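Local coordinates for neutral ceramidase (Pseudomonas aeruginosa, PDB 2ZWS), which hydrolyses the N-acyl linkage of ceramides to sphingosine and a free fatty acid, with one zinc ion per subunit, and also runs the reverse synthesis, at residues D2-F7 and P143-Y148; F45-A50 and G293-R298; R54-V59 and F398-L403; Y86-V91 and S297-V302. All coordinates share one frame; numbering follows the deposited sequence. Where two conformers were deposited one is given.

Interaction 1: residues D2-F7 and P143-Y148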
# COMPACT_ATOMS: atom_id res chain seq x y z
N ASP A 2 -4.71 30.99 18.55
CA ASP A 2 -3.43 30.89 17.86
C ASP A 2 -3.59 29.96 16.65
O ASP A 2 -4.28 30.31 15.69
CB ASP A 2 -2.29 30.44 18.80
CG ASP A 2 -0.91 30.94 18.35
OD1 ASP A 2 0.10 30.55 18.98
OD2 ASP A 2 -0.83 31.72 17.36
N LEU A 3 -2.99 28.77 16.72
CA LEU A 3 -2.79 27.92 15.54
C LEU A 3 -4.09 27.35 14.95
O LEU A 3 -5.00 26.99 15.69
CB LEU A 3 -1.78 26.82 15.85
CG LEU A 3 -0.36 27.36 16.07
CD1 LEU A 3 0.49 26.38 16.85
CD2 LEU A 3 0.32 27.72 14.75
N PRO A 4 -4.16 27.30 13.60
CA PRO A 4 -5.43 26.97 12.92
C PRO A 4 -5.88 25.50 13.03
O PRO A 4 -7.08 25.22 12.96
CB PRO A 4 -5.15 27.33 11.46
CG PRO A 4 -3.67 27.28 11.31
CD PRO A 4 -3.08 27.62 12.65
N TYR A 5 -4.92 24.59 13.21
CA TYR A 5 -5.22 23.16 13.21
C TYR A 5 -4.55 22.48 14.38
O TYR A 5 -3.64 23.05 15.00
CB TYR A 5 -4.75 22.50 11.90
CG TYR A 5 -5.40 23.06 10.67
CD1 TYR A 5 -4.69 23.88 9.80
CD2 TYR A 5 -6.74 22.79 10.37
CE1 TYR A 5 -5.29 24.41 8.65
CE2 TYR A 5 -7.35 23.33 9.25
CZ TYR A 5 -6.62 24.14 8.39
OH TYR A 5 -7.21 24.66 7.26
N ARG A 6 -5.01 21.28 14.68
CA ARG A 6 -4.20 20.34 15.44
C ARG A 6 -3.96 19.17 14.52
O ARG A 6 -4.82 18.84 13.69
CB ARG A 6 -4.93 19.89 16.70
CG ARG A 6 -5.10 21.00 17.72
CD ARG A 6 -5.95 20.50 18.89
NE ARG A 6 -7.35 20.28 18.52
CZ ARG A 6 -8.31 21.20 18.61
NH1 ARG A 6 -8.03 22.42 19.06
NH2 ARG A 6 -9.55 20.90 18.25
N PHE A 7 -2.81 18.52 14.64
CA PHE A 7 -2.63 17.26 13.89
C PHE A 7 -1.99 16.21 14.77
O PHE A 7 -1.35 16.55 15.78
CB PHE A 7 -1.82 17.44 12.60
CG PHE A 7 -0.46 18.03 12.80
CD1 PHE A 7 0.60 17.23 13.25
CD2 PHE A 7 -0.23 19.38 12.54
CE1 PHE A 7 1.87 17.79 13.44
CE2 PHE A 7 1.03 19.94 12.73
CZ PHE A 7 2.06 19.15 13.21
N PRO A 143 -0.92 21.30 18.29
CA PRO A 143 -1.23 22.44 17.43
C PRO A 143 -0.21 22.64 16.32
O PRO A 143 0.98 22.41 16.52
CB PRO A 143 -1.17 23.64 18.39
CG PRO A 143 -0.43 23.18 19.54
CD PRO A 143 -0.55 21.71 19.66
N GLY A 144 -0.66 23.09 15.16
CA GLY A 144 0.26 23.30 14.07
C GLY A 144 -0.37 23.96 12.87
O GLY A 144 -1.55 24.41 12.90
N ARG A 145 0.46 24.07 11.85
CA ARG A 145 0.11 24.66 10.58
C ARG A 145 0.28 23.61 9.49
O ARG A 145 1.09 22.67 9.61
CB ARG A 145 1.05 25.82 10.27
CG ARG A 145 0.95 26.91 11.34
CD ARG A 145 2.01 27.98 11.18
NE ARG A 145 1.75 28.91 10.08
CZ ARG A 145 2.48 30.01 9.84
NH1 ARG A 145 2.17 30.81 8.84
NH2 ARG A 145 3.53 30.29 10.62
N LEU A 146 -0.50 23.78 8.44
CA LEU A 146 -0.45 22.91 7.26
C LEU A 146 -0.01 23.72 6.05
O LEU A 146 -0.52 24.83 5.80
CB LEU A 146 -1.82 22.29 7.01
CG LEU A 146 -2.20 20.95 7.69
CD1 LEU A 146 -1.74 20.79 9.10
CD2 LEU A 146 -3.70 20.69 7.62
N PHE A 147 0.93 23.18 5.31
CA PHE A 147 1.31 23.77 4.03
C PHE A 147 1.14 22.82 2.87
O PHE A 147 1.28 21.60 3.04
CB PHE A 147 2.75 24.30 4.06
CG PHE A 147 2.93 25.45 5.00
CD1 PHE A 147 2.97 26.74 4.51
CD2 PHE A 147 3.02 25.24 6.37
CE1 PHE A 147 3.13 27.83 5.39
CE2 PHE A 147 3.16 26.33 7.26
CZ PHE A 147 3.20 27.61 6.76
N TYR A 148 0.85 23.39 1.72
CA TYR A 148 0.70 22.62 0.48
C TYR A 148 1.71 23.13 -0.57
O TYR A 148 1.95 24.33 -0.68
CB TYR A 148 -0.72 22.79 -0.07
CG TYR A 148 -0.89 22.17 -1.43
CD1 TYR A 148 -0.61 22.90 -2.57
CD2 TYR A 148 -1.29 20.84 -1.58
CE1 TYR A 148 -0.73 22.35 -3.81
CE2 TYR A 148 -1.43 20.28 -2.85
CZ TYR A 148 -1.14 21.05 -3.93
OH TYR A 148 -1.26 20.51 -5.20

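Interaction 2: residues F45-A50 and G293-R298. With PLM (palmitic acid), chain G.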
# COMPACT_ATOMS: atom_id res chain seq x y z
N PHE A 45 -2.72 10.16 9.77
CA PHE A 45 -2.61 11.62 9.90
C PHE A 45 -3.98 12.09 10.32
O PHE A 45 -4.92 12.09 9.52
CB PHE A 45 -2.23 12.25 8.56
CG PHE A 45 -0.90 11.79 8.04
CD1 PHE A 45 -0.77 10.52 7.46
CD2 PHE A 45 0.24 12.59 8.18
CE1 PHE A 45 0.47 10.08 6.98
CE2 PHE A 45 1.49 12.14 7.70
CZ PHE A 45 1.60 10.90 7.10
N VAL A 46 -4.09 12.45 11.59
CA VAL A 46 -5.33 13.01 12.11
C VAL A 46 -5.24 14.51 12.02
O VAL A 46 -4.23 15.07 12.45
CB VAL A 46 -5.53 12.61 13.62
CG1 VAL A 46 -6.77 13.27 14.17
CG2 VAL A 46 -5.67 11.11 13.74
N ILE A 47 -6.27 15.16 11.47
CA ILE A 47 -6.28 16.62 11.37
C ILE A 47 -7.55 17.15 11.99
O ILE A 47 -8.63 16.64 11.72
CB ILE A 47 -6.23 17.09 9.89
CG1 ILE A 47 -5.05 16.45 9.16
CG2 ILE A 47 -6.16 18.63 9.81
CD1 ILE A 47 -5.12 16.64 7.65
N GLU A 48 -7.43 18.17 12.82
CA GLU A 48 -8.60 18.76 13.46
C GLU A 48 -8.59 20.25 13.24
O GLU A 48 -7.54 20.89 13.30
CB GLU A 48 -8.58 18.58 14.97
CG GLU A 48 -8.56 17.21 15.50
CD GLU A 48 -9.05 17.17 16.94
OE1 GLU A 48 -8.67 18.04 17.78
OE2 GLU A 48 -9.83 16.25 17.25
N GLU A 49 -9.77 20.81 13.01
CA GLU A 49 -9.87 22.24 12.84
C GLU A 49 -9.97 22.79 14.26
O GLU A 49 -10.77 22.33 15.05
CB GLU A 49 -11.13 22.56 12.03
CG GLU A 49 -11.04 23.83 11.21
CD GLU A 49 -12.38 24.22 10.61
OE1 GLU A 49 -13.23 23.31 10.31
OE2 GLU A 49 -12.59 25.44 10.44
N ALA A 50 -9.13 23.76 14.60
CA ALA A 50 -9.24 24.33 15.93
C ALA A 50 -10.62 25.03 16.11
O ALA A 50 -11.07 25.23 17.22
CB ALA A 50 -8.07 25.28 16.21
N GLY A 293 -8.64 27.28 6.33
CA GLY A 293 -10.07 27.12 6.11
C GLY A 293 -10.63 25.84 6.69
O GLY A 293 -9.93 25.08 7.40
N GLU A 294 -11.90 25.60 6.40
CA GLU A 294 -12.66 24.53 7.04
C GLU A 294 -12.18 23.13 6.68
O GLU A 294 -11.57 22.94 5.64
CB GLU A 294 -14.14 24.67 6.73
CG GLU A 294 -14.52 24.30 5.34
CD GLU A 294 -16.02 24.38 5.06
OE1 GLU A 294 -16.37 24.84 3.97
OE2 GLU A 294 -16.86 23.98 5.90
N LEU A 295 -12.49 22.19 7.56
CA LEU A 295 -12.44 20.78 7.21
C LEU A 295 -13.87 20.33 6.92
O LEU A 295 -14.81 20.71 7.62
CB LEU A 295 -11.88 19.95 8.38
CG LEU A 295 -10.47 20.28 8.87
CD1 LEU A 295 -10.04 19.26 9.91
CD2 LEU A 295 -9.47 20.37 7.73
N ASP A 296 -14.02 19.48 5.91
CA ASP A 296 -15.33 18.93 5.58
C ASP A 296 -15.09 17.63 4.85
O ASP A 296 -13.94 17.30 4.45
CB ASP A 296 -16.09 19.91 4.68
CG ASP A 296 -17.61 19.68 4.67
OD1 ASP A 296 -18.13 18.80 5.38
OD2 ASP A 296 -18.27 20.45 3.95
N SER A 297 -16.16 16.87 4.68
CA SER A 297 -16.03 15.63 3.93
C SER A 297 -17.38 15.11 3.48
O SER A 297 -18.45 15.50 4.02
CB SER A 297 -15.35 14.57 4.80
OG SER A 297 -16.18 14.29 5.91
N ARG A 298 -17.33 14.21 2.49
CA ARG A 298 -18.52 13.44 2.09
C ARG A 298 -18.08 12.02 1.76
O ARG A 298 -16.91 11.79 1.43
CB ARG A 298 -19.21 14.05 0.85
CG ARG A 298 -19.86 15.40 1.07
CD ARG A 298 -21.09 15.36 2.00
NE ARG A 298 -21.76 16.66 1.97
CZ ARG A 298 -21.32 17.74 2.61
NH1 ARG A 298 -20.22 17.69 3.35
NH2 ARG A 298 -21.98 18.89 2.51
C1 PLM G . -24.02 18.02 5.59
O1 PLM G . -23.22 18.01 6.56
O2 PLM G . -24.03 19.01 4.81
C2 PLM G . -24.97 16.87 5.36
C3 PLM G . -24.18 15.56 5.37
C4 PLM G . -25.13 14.37 5.32
C5 PLM G . -25.82 14.05 6.64
C6 PLM G . -26.46 12.67 6.53
C7 PLM G . -27.94 12.77 6.18
C8 PLM G . -28.23 12.36 4.74
C9 PLM G . -29.73 12.27 4.48
CA PLM G . -30.16 13.09 3.28
CB PLM G . -30.21 12.24 2.01
CC PLM G . -29.53 12.98 0.86
CD PLM G . -30.47 13.17 -0.32
CE PLM G . -29.99 14.26 -1.27
CF PLM G . -29.09 13.70 -2.37
CG PLM G . -29.90 13.13 -3.53

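Interaction 3: residues R54-V59 and F398-L403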
# COMPACT_ATOMS: atom_id res chain seq x y z
N ARG A 54 -14.61 18.63 14.33
CA ARG A 54 -14.25 18.53 12.94
C ARG A 54 -12.83 17.95 12.87
O ARG A 54 -11.79 18.63 12.94
CB ARG A 54 -14.51 19.76 12.09
CG ARG A 54 -16.00 19.97 11.83
CD ARG A 54 -16.32 20.03 10.33
NE ARG A 54 -17.76 19.92 10.13
CZ ARG A 54 -18.38 18.92 9.49
NH1 ARG A 54 -17.70 17.92 8.94
NH2 ARG A 54 -19.71 18.94 9.39
N ARG A 55 -12.85 16.63 12.82
CA ARG A 55 -11.66 15.85 12.68
C ARG A 55 -11.78 14.97 11.42
O ARG A 55 -12.85 14.44 11.13
CB ARG A 55 -11.49 14.96 13.92
CG ARG A 55 -10.42 13.91 13.80
CD ARG A 55 -10.40 12.99 15.04
NE ARG A 55 -10.13 13.72 16.29
CZ ARG A 55 -9.77 13.15 17.43
NH1 ARG A 55 -9.63 11.83 17.51
NH2 ARG A 55 -9.56 13.89 18.50
N LEU A 56 -10.66 14.85 10.71
CA LEU A 56 -10.48 13.90 9.63
C LEU A 56 -9.29 13.01 9.97
O LEU A 56 -8.37 13.44 10.67
CB LEU A 56 -10.15 14.66 8.34
CG LEU A 56 -11.22 15.64 7.83
CD1 LEU A 56 -10.64 16.39 6.65
CD2 LEU A 56 -12.50 14.95 7.43
N VAL A 57 -9.31 11.79 9.46
CA VAL A 57 -8.09 10.98 9.50
C VAL A 57 -7.84 10.33 8.13
O VAL A 57 -8.74 9.75 7.50
CB VAL A 57 -8.08 9.96 10.70
CG1 VAL A 57 -9.25 8.97 10.61
CG2 VAL A 57 -6.74 9.24 10.79
N TYR A 58 -6.59 10.47 7.69
CA TYR A 58 -6.10 9.85 6.46
C TYR A 58 -5.01 8.85 6.83
O TYR A 58 -4.12 9.17 7.63
CB TYR A 58 -5.52 10.95 5.54
CG TYR A 58 -4.77 10.41 4.36
CD1 TYR A 58 -3.39 10.19 4.41
CD2 TYR A 58 -5.46 10.10 3.19
CE1 TYR A 58 -2.69 9.67 3.33
CE2 TYR A 58 -4.77 9.59 2.07
CZ TYR A 58 -3.40 9.37 2.16
OH TYR A 58 -2.73 8.86 1.07
N VAL A 59 -5.15 7.61 6.35
CA VAL A 59 -4.15 6.58 6.62
C VAL A 59 -3.60 6.05 5.30
O VAL A 59 -4.38 5.64 4.43
CB VAL A 59 -4.73 5.38 7.48
CG1 VAL A 59 -3.63 4.41 7.83
CG2 VAL A 59 -5.45 5.88 8.76
N PHE A 398 -12.39 14.60 0.96
CA PHE A 398 -12.12 15.46 2.12
C PHE A 398 -11.88 16.86 1.59
O PHE A 398 -11.25 17.04 0.55
CB PHE A 398 -10.82 15.06 2.83
CG PHE A 398 -10.91 13.82 3.68
CD1 PHE A 398 -12.13 13.16 3.90
CD2 PHE A 398 -9.77 13.34 4.30
CE1 PHE A 398 -12.18 12.01 4.70
CE2 PHE A 398 -9.82 12.20 5.12
CZ PHE A 398 -11.03 11.55 5.32
N ARG A 399 -12.37 17.86 2.32
CA ARG A 399 -11.94 19.23 2.08
C ARG A 399 -11.00 19.59 3.25
O ARG A 399 -11.36 19.41 4.42
CB ARG A 399 -13.12 20.21 2.06
CG ARG A 399 -12.60 21.65 2.10
CD ARG A 399 -13.67 22.70 2.00
NE ARG A 399 -13.03 24.00 1.85
CZ ARG A 399 -13.59 25.06 1.26
NH1 ARG A 399 -14.83 25.00 0.80
NH2 ARG A 399 -12.89 26.19 1.15
N ILE A 400 -9.80 20.07 2.91
CA ILE A 400 -8.83 20.50 3.90
C ILE A 400 -8.44 21.94 3.51
O ILE A 400 -7.58 22.13 2.66
CB ILE A 400 -7.58 19.55 3.95
CG1 ILE A 400 -8.00 18.08 4.16
CG2 ILE A 400 -6.64 19.99 5.04
CD1 ILE A 400 -6.86 17.08 3.87
N GLY A 401 -9.14 22.93 4.08
CA GLY A 401 -8.95 24.31 3.61
C GLY A 401 -9.22 24.46 2.12
O GLY A 401 -10.28 24.03 1.62
N GLN A 402 -8.28 25.05 1.37
CA GLN A 402 -8.48 25.20 -0.09
C GLN A 402 -8.13 23.94 -0.88
O GLN A 402 -8.10 23.96 -2.12
CB GLN A 402 -7.67 26.39 -0.62
CG GLN A 402 -6.14 26.16 -0.65
CD GLN A 402 -5.38 26.68 0.57
OE1 GLN A 402 -4.25 27.16 0.43
NE2 GLN A 402 -5.96 26.55 1.76
N LEU A 403 -7.84 22.85 -0.17
CA LEU A 403 -7.53 21.56 -0.81
C LEU A 403 -8.72 20.63 -0.79
O LEU A 403 -9.47 20.60 0.18
CB LEU A 403 -6.44 20.81 -0.04
CG LEU A 403 -5.18 21.58 0.29
CD1 LEU A 403 -4.21 20.62 0.99
CD2 LEU A 403 -4.56 22.17 -0.97

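Interaction 4: residues Y86-V91 and S297-V302. With PLM (palmitic acid), chain G.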
# COMPACT_ATOMS: atom_id res chain seq x y z
N TYR A 86 -15.26 8.63 14.90
CA TYR A 86 -14.94 8.24 13.52
C TYR A 86 -16.09 7.50 12.89
O TYR A 86 -16.78 6.74 13.55
CB TYR A 86 -13.71 7.32 13.48
CG TYR A 86 -12.46 7.94 14.05
CD1 TYR A 86 -11.91 7.48 15.25
CD2 TYR A 86 -11.84 9.00 13.40
CE1 TYR A 86 -10.77 8.05 15.77
CE2 TYR A 86 -10.69 9.58 13.91
CZ TYR A 86 -10.16 9.10 15.10
OH TYR A 86 -9.02 9.68 15.64
N ASP A 87 -16.27 7.73 11.60
CA ASP A 87 -17.10 6.87 10.78
C ASP A 87 -16.70 6.96 9.30
O ASP A 87 -15.64 7.48 8.95
CB ASP A 87 -18.59 7.16 11.00
CG ASP A 87 -19.00 8.57 10.57
OD1 ASP A 87 -18.29 9.23 9.78
OD2 ASP A 87 -20.09 9.01 11.01
N GLU A 88 -17.53 6.41 8.42
CA GLU A 88 -17.16 6.40 7.01
C GLU A 88 -16.93 7.79 6.44
O GLU A 88 -16.18 7.95 5.47
CB GLU A 88 -18.20 5.68 6.17
CG GLU A 88 -19.65 6.05 6.45
CD GLU A 88 -20.31 5.08 7.41
OE1 GLU A 88 -21.02 4.16 6.95
OE2 GLU A 88 -20.08 5.20 8.63
N ASN A 89 -17.56 8.81 7.03
CA ASN A 89 -17.40 10.15 6.49
C ASN A 89 -16.03 10.77 6.75
O ASN A 89 -15.62 11.65 6.01
CB ASN A 89 -18.47 11.09 7.02
CG ASN A 89 -19.86 10.62 6.66
OD1 ASN A 89 -20.14 10.35 5.51
ND2 ASN A 89 -20.73 10.51 7.66
N ASN A 90 -15.33 10.35 7.79
CA ASN A 90 -14.09 11.08 8.13
C ASN A 90 -12.85 10.22 8.25
O ASN A 90 -11.84 10.66 8.82
CB ASN A 90 -14.28 11.96 9.37
CG ASN A 90 -14.35 11.15 10.64
OD1 ASN A 90 -14.68 9.96 10.60
ND2 ASN A 90 -14.09 11.80 11.78
N VAL A 91 -12.89 9.01 7.66
CA VAL A 91 -11.73 8.12 7.69
C VAL A 91 -11.43 7.72 6.24
O VAL A 91 -12.31 7.13 5.58
CB VAL A 91 -12.02 6.84 8.56
CG1 VAL A 91 -10.84 5.87 8.43
CG2 VAL A 91 -12.33 7.17 10.03
N SER A 297 -16.16 16.87 4.68
CA SER A 297 -16.03 15.63 3.93
C SER A 297 -17.38 15.11 3.48
O SER A 297 -18.45 15.50 4.02
CB SER A 297 -15.35 14.57 4.80
OG SER A 297 -16.18 14.29 5.91
N ARG A 298 -17.33 14.21 2.49
CA ARG A 298 -18.52 13.44 2.09
C ARG A 298 -18.08 12.02 1.76
O ARG A 298 -16.91 11.79 1.43
CB ARG A 298 -19.21 14.05 0.85
CG ARG A 298 -19.86 15.40 1.07
CD ARG A 298 -21.09 15.36 2.00
NE ARG A 298 -21.76 16.66 1.97
CZ ARG A 298 -21.32 17.74 2.61
NH1 ARG A 298 -20.22 17.69 3.35
NH2 ARG A 298 -21.98 18.89 2.51
N PHE A 299 -19.02 11.10 1.89
CA PHE A 299 -18.75 9.70 1.62
C PHE A 299 -20.05 9.03 1.19
O PHE A 299 -21.11 9.32 1.76
CB PHE A 299 -18.26 8.98 2.89
CG PHE A 299 -18.13 7.49 2.73
CD1 PHE A 299 -16.90 6.94 2.39
CD2 PHE A 299 -19.23 6.65 2.89
CE1 PHE A 299 -16.77 5.58 2.20
CE2 PHE A 299 -19.09 5.28 2.72
CZ PHE A 299 -17.88 4.75 2.38
N ARG A 300 -19.94 8.13 0.23
CA ARG A 300 -21.08 7.35 -0.24
C ARG A 300 -20.62 5.98 -0.71
O ARG A 300 -19.70 5.91 -1.51
CB ARG A 300 -21.70 8.07 -1.45
CG ARG A 300 -23.13 8.25 -1.29
CD ARG A 300 -23.88 7.92 -2.54
NE ARG A 300 -23.54 8.67 -3.74
CZ ARG A 300 -24.12 8.42 -4.91
NH1 ARG A 300 -25.03 7.47 -4.98
NH2 ARG A 300 -23.81 9.13 -6.00
N PHE A 301 -21.27 4.91 -0.24
CA PHE A 301 -21.23 3.64 -0.98
C PHE A 301 -22.19 3.71 -2.16
O PHE A 301 -23.37 4.03 -1.99
CB PHE A 301 -21.58 2.45 -0.10
CG PHE A 301 -20.47 1.98 0.81
CD1 PHE A 301 -19.26 1.51 0.27
CD2 PHE A 301 -20.64 1.94 2.19
CE1 PHE A 301 -18.25 1.03 1.09
CE2 PHE A 301 -19.60 1.49 3.05
CZ PHE A 301 -18.41 1.05 2.50
N VAL A 302 -21.67 3.40 -3.34
CA VAL A 302 -22.46 3.46 -4.59
C VAL A 302 -22.63 2.08 -5.20
O VAL A 302 -21.65 1.38 -5.42
CB VAL A 302 -21.78 4.39 -5.64
CG1 VAL A 302 -22.65 4.54 -6.87
CG2 VAL A 302 -21.50 5.75 -5.02
C1 PLM G . -24.02 18.02 5.59
O1 PLM G . -23.22 18.01 6.56
O2 PLM G . -24.03 19.01 4.81
C2 PLM G . -24.97 16.87 5.36
C3 PLM G . -24.18 15.56 5.37
C4 PLM G . -25.13 14.37 5.32
C5 PLM G . -25.82 14.05 6.64
C6 PLM G . -26.46 12.67 6.53
C7 PLM G . -27.94 12.77 6.18
C8 PLM G . -28.23 12.36 4.74
C9 PLM G . -29.73 12.27 4.48
CA PLM G . -30.16 13.09 3.28
CB PLM G . -30.21 12.24 2.01
CC PLM G . -29.53 12.98 0.86
CD PLM G . -30.47 13.17 -0.32
CE PLM G . -29.99 14.26 -1.27
CF PLM G . -29.09 13.70 -2.37
CG PLM G . -29.90 13.13 -3.53
O HOH W 1 -21.31 12.12 3.54
O HOH W 2 -22.13 9.04 4.49

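Interaction 1: residues D2-F7 and P143-Y148
An antiparallel bridge between strand 5-13 and strand 142-152 pairs Y5 with G144 and R6 with P143. G144 N donates to Y5 O at 3.0 Å, while the return bond from Y5 N to G144 O is long and weak at 3.4 Å. The R6-P143 couple is non-hydrogen-bonded; there P143 CA turns its hydrogen to the same Y5 O. The short segments are steeply inclined to each other, at 102°; within them the pairing covers these two couples, and F7 continues it to Q142.

Side chains pack alongside the bridge. F7 CE2 comes to 3.7 Å from G144 CA, the ring lying against the bare backbone of the glycine. F7 reaches this place with CG between its backbone N and carbonyl carbon (chi1 58°). Both strands belong to the large mixed sheet of the N-terminal catalytic region, in which 5-13 is also paired with 41-49. L146 divides its two methyls between the aromatic rings: CD1 lies 4.0 Å from F7 CD2, and CD2 sits over one face of the Y5 ring, 4.2 Å from its centroid, as a CH-pi contact. The Y5 hydroxyl is hydrogen-bonded to G293 O.

Nearer the N-terminus, L3 spreads its two methyls over P143 and R145. Its CD1 touches P143 CB at 3.6 Å, and CD2 packs on the aliphatic part of R145, 3.6 Å from CG, with the two side chains crossing at about a right angle. The charged end of R145 continues to a salt bridge with E290.

Interaction 2: residues F45-A50 and G293-R298
E49 and L295 make the polar link between strand 41-49 and the start of strand 295-303. L295 N donates to E49 OE1 at 3.1 Å in a nearly straight bond (171°), meeting the oxygen from well above the carboxylate plane. With CG anti to the backbone N (chi1 -151°) and the chain extended beyond it, E49 carries its carboxylate across to E294 CA, 3.5 Å from OE2. OE1 also bonds to S52 OG, so two donors grip it.

Apolar packing centres on L295. Its CD1 lies 3.5 Å from I47 O and 3.9 Å from I47 CG2, the two side chains crossing at about a right angle, while CG rests against E49 CB. This is contact between two different sheets: the strand axes stay 8.2 Å apart at 119°, with side chains bridging the interval.

Charged interactions occupy the far side of 293-298. R298 NH1 forms a salt bridge with D296 OD1, though the hydrogen bond within it is weakly angled, and a firmer hydrogen bond to S297 O, 2.9 Å away in the guanidinium plane. Over one guanidinium face lies the palmitic acid carboxyl, its O2 3.1 Å from R298 NH2; NH2 is hydrogen-bonded to L490 O.

Interaction 3: residues R54-V59 and F398-L403
Strand 55-59 and strand 398-400 cross at -110° with their axes 9.2 Å apart, and no hydrogen bond joins them; the chain of 398-403 then reverses through a type II' turn from I400 to L403. L56 and F398 fill the interval, their side chains sliding past each other in opposite directions.

The L56 methyls have separate tasks. CD2 stands over the centre of the F398 ring, 4.0 Å from the centroid and 12° off the normal, a CH-pi contact. CD1 lies near the root of the ring, 3.9 Å from F398 CG, and also reaches R399 O at 3.8 Å and I400 CG1 at 4.0 Å. One leucine thus covers the last residues of strand 392-400. The phenyl ring, with chi1 -76° placing CG anti to the carbonyl carbon, presents its rim to the other backbone: V57 O lies in the ring plane, 3.6 Å from F398 CE2, where it faces the slightly positive hydrogens of the edge.

After I400 the turn is held by its own bonds. I400 N and L403 N exchange hydrogen bonds with L403 O and I400 O, and R399 NE donates to G401 O at 2.8 Å. The positive phi of G401 suits glycine at this corner.

Around the contact, S297 of strand 295-303 touches both L56 and F398, and L295 packs on I400. M92 of strand 91-95 also meets F398, while helix 120-138 covers V57 and V59 on the other face of strand 55-61.

Interaction 4: residues Y86-V91 and S297-V302
E88 packs tightly on F299, whereas the neighbouring N89 meets the same strand partly through water. E88 CB lies over one face of the F299 ring, offset toward the rim, 3.6 Å from the centroid and 16° off the normal, a close CH-pi contact. In the conformer described here, one of two, CG follows the ring, and the carboxylate forms a salt bridge with K79. E88 O approaches F299 CD1 to 3.3 Å. F299 projects with CG anti to its backbone N (chi1 173°), which carries the ring to the 86-91 loop.

The one direct hydrogen bond between the segments runs from S297 OG to N89 O, 2.7 Å long and arriving from above the carbonyl plane. On the looser, hydrated side N89 OD1 touches F299 CB, but its polar links to the strand are indirect: one water accepts from F299 N and lies 2.9 Å from N89 OD1, and a second lies 2.6 Å from OD1 and 2.9 Å from F299 O.

The loop is braced from within. D87, inferred to bind substrate, makes an Asx turn in which OD1 accepts from N89 N, and D87 N donates to N90 OD1 at 2.9 Å.

N90 is hydrogen-bonded to R55 and V57 of strand 55-61. L75 of helix 68-81 packs on E88, while P394 and Q396 of strand 392-400 touch F299, and helix 471-488 covers R298 and R300 of strand 295-303.

Overall arrangement
Interaction 1 lies within the large mixed sheet; interactions 2 and 3 join that sheet to the four-stranded sheet of 295-303 and 392-400, and interaction 4 sets the loop 86-91 on strand 295-303. Interactions 1 and 2 are tied by the R6 NE to E48 OE1 salt bridge (2.7 Å). Interactions 2 and 3, with centres about 4 Å apart, share the E48 OE2 to R55 NH2 salt bridge (2.7 Å) and the probable D296 O to R399 N bond. Interaction 4 reaches interaction 3 through V57 N and N90 O (2.8 Å), and shares with interaction 2 the palmitic acid at R298. Among probable substrate residues, Q68 is about 7 Å from F299, side chain to side chain.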